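Long-range contact in predicted transcriptional regulator (Clostridium thermocellum, PDB 1XMA), which probably binds DNA as a transcriptional regulator of the PadR-like family: residues B[90-95]-B[106-111]. Numbering follows the deposited sequence.
Sequences GYIKSY and TYYRIT
With CG held between its backbone N and carbonyl carbon (chi1 64°), Tyr95 swings its ring across the neighbouring strand, where the opposite torsion of Tyr107 (chi1 -66°) sends that ring outward and leaves its CB over one face of the Tyr95 ring. Tyr107 CB makes a CH-pi contact 3.6 Å from the centroid of the Tyr95 ring, displaced toward the rim. The two rings lie nearly parallel, 21° between planes, but are displaced so far that little of one covers the other, while Arg109 CB lies at the edge of the Tyr95 ring. The Tyr95 hydroxyl and Arg109 NH2 both reach Asp54 OD2, the first by a hydrogen bond, the second by a salt bridge. Paired backbone bonds, Lys93 with Arg109 and Tyr95 with Tyr107, join strands 92-96 and 106-110 into an antiparallel hairpin, consistent with the wing of the winged-helix fold of PadR-like regulators. The other face of the hairpin carries Ile92, Ser94, Tyr108 and Ile110. There Ile92 CD1 comes within 3.4 Å of Tyr108 CD2 and meets the ring obliquely; Ser94 CB packs 3.7 Å from Thr106 CG2. Helix 35-52 receives Ile92 and Ile110 through Leu47, and Phe83 of helix 76-88 stacks on Tyr108. At the base of the hairpin, Gly90 closes the preceding helix in a Schellman motif and its O accepts a 2.6 Å bond from Thr111 OG1. Thr111 N gives an almost straight bond of 2.9 Å to Tyr91 O, approaching from above the carbonyl plane, and Thr111 is itself the N-cap of helix 112-135.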
# COMPACT_ATOMS: atom_id res chain seq x y z
N GLY B 90 -11.49 -3.24 19.97
CA GLY B 90 -12.27 -4.46 20.26
C GLY B 90 -12.13 -5.60 19.24
O GLY B 90 -13.08 -6.40 19.04
N TYR B 91 -10.96 -5.70 18.61
CA TYR B 91 -10.73 -6.71 17.56
C TYR B 91 -9.99 -7.92 18.09
O TYR B 91 -9.99 -8.99 17.45
CB TYR B 91 -9.97 -6.09 16.39
CG TYR B 91 -10.69 -4.96 15.68
CD1 TYR B 91 -12.09 -4.92 15.62
CD2 TYR B 91 -9.98 -3.95 15.04
CE1 TYR B 91 -12.75 -3.88 14.96
CE2 TYR B 91 -10.64 -2.91 14.37
CZ TYR B 91 -12.02 -2.89 14.34
OH TYR B 91 -12.67 -1.87 13.69
N ILE B 92 -9.33 -7.75 19.23
CA ILE B 92 -8.62 -8.82 19.92
C ILE B 92 -8.80 -8.61 21.41
O ILE B 92 -9.01 -7.47 21.87
CB ILE B 92 -7.09 -8.84 19.61
CG1 ILE B 92 -6.39 -7.58 20.19
CG2 ILE B 92 -6.82 -9.03 18.12
CD1 ILE B 92 -4.85 -7.52 20.02
N LYS B 93 -8.68 -9.71 22.17
CA LYS B 93 -8.63 -9.64 23.63
C LYS B 93 -7.38 -10.27 24.23
O LYS B 93 -6.95 -11.35 23.82
CB LYS B 93 -9.86 -10.31 24.21
CG LYS B 93 -11.08 -9.42 24.25
CD LYS B 93 -12.33 -10.26 24.44
CE LYS B 93 -13.52 -9.39 24.75
NZ LYS B 93 -14.49 -10.17 25.55
N SER B 94 -6.80 -9.59 25.21
CA SER B 94 -5.69 -10.10 25.97
C SER B 94 -6.14 -11.11 27.01
O SER B 94 -7.28 -11.08 27.51
CB SER B 94 -4.94 -8.96 26.67
OG SER B 94 -5.82 -8.26 27.54
N TYR B 95 -5.24 -12.01 27.34
CA TYR B 95 -5.38 -12.84 28.51
C TYR B 95 -4.00 -13.20 28.97
O TYR B 95 -3.01 -12.84 28.31
CB TYR B 95 -6.29 -14.05 28.24
CG TYR B 95 -5.83 -15.07 27.24
CD1 TYR B 95 -5.11 -16.20 27.64
CD2 TYR B 95 -6.17 -14.95 25.87
CE1 TYR B 95 -4.70 -17.19 26.72
CE2 TYR B 95 -5.76 -15.94 24.92
CZ TYR B 95 -5.04 -17.04 25.37
OH TYR B 95 -4.63 -18.00 24.50
N THR B 106 1.41 -12.13 28.08
CA THR B 106 0.16 -11.64 27.51
C THR B 106 -0.09 -12.31 26.16
O THR B 106 0.73 -12.20 25.24
CB THR B 106 0.12 -10.08 27.37
OG1 THR B 106 0.42 -9.49 28.63
CG2 THR B 106 -1.27 -9.60 26.95
N TYR B 107 -1.22 -13.02 26.08
CA TYR B 107 -1.68 -13.66 24.85
C TYR B 107 -2.85 -12.86 24.26
O TYR B 107 -3.57 -12.15 24.98
CB TYR B 107 -2.13 -15.10 25.14
CG TYR B 107 -1.02 -16.05 25.56
CD1 TYR B 107 -0.75 -16.28 26.91
CD2 TYR B 107 -0.26 -16.73 24.60
CE1 TYR B 107 0.28 -17.14 27.30
CE2 TYR B 107 0.78 -17.60 24.98
CZ TYR B 107 1.03 -17.80 26.32
OH TYR B 107 2.04 -18.67 26.69
N TYR B 108 -3.04 -12.96 22.95
CA TYR B 108 -4.21 -12.34 22.35
C TYR B 108 -5.03 -13.38 21.61
O TYR B 108 -4.49 -14.34 21.08
CB TYR B 108 -3.82 -11.17 21.43
CG TYR B 108 -2.99 -10.12 22.13
CD1 TYR B 108 -1.58 -10.20 22.13
CD2 TYR B 108 -3.59 -9.05 22.83
CE1 TYR B 108 -0.81 -9.24 22.79
CE2 TYR B 108 -2.83 -8.08 23.47
CZ TYR B 108 -1.43 -8.19 23.45
OH TYR B 108 -0.65 -7.23 24.09
N ARG B 109 -6.34 -13.17 21.62
CA ARG B 109 -7.28 -13.96 20.86
C ARG B 109 -8.11 -12.99 20.02
O ARG B 109 -8.50 -11.93 20.50
CB ARG B 109 -8.17 -14.76 21.83
CG ARG B 109 -9.42 -15.42 21.25
CD ARG B 109 -10.07 -16.39 22.29
NE ARG B 109 -9.26 -17.60 22.49
CZ ARG B 109 -9.54 -18.58 23.36
NH1 ARG B 109 -10.62 -18.52 24.13
NH2 ARG B 109 -8.74 -19.64 23.44
N ILE B 110 -8.38 -13.36 18.76
CA ILE B 110 -9.20 -12.52 17.88
C ILE B 110 -10.72 -12.55 18.28
O ILE B 110 -11.24 -13.60 18.67
CB ILE B 110 -8.95 -12.85 16.36
CG1 ILE B 110 -9.62 -11.80 15.45
CG2 ILE B 110 -9.33 -14.32 16.01
CD1 ILE B 110 -9.26 -11.89 13.99
N THR B 111 -11.39 -11.40 18.20
CA THR B 111 -12.85 -11.31 18.48
C THR B 111 -13.69 -11.42 17.19
O THR B 111 -13.18 -11.20 16.08
CB THR B 111 -13.22 -10.00 19.22
OG1 THR B 111 -12.98 -8.87 18.37
CG2 THR B 111 -12.42 -9.84 20.51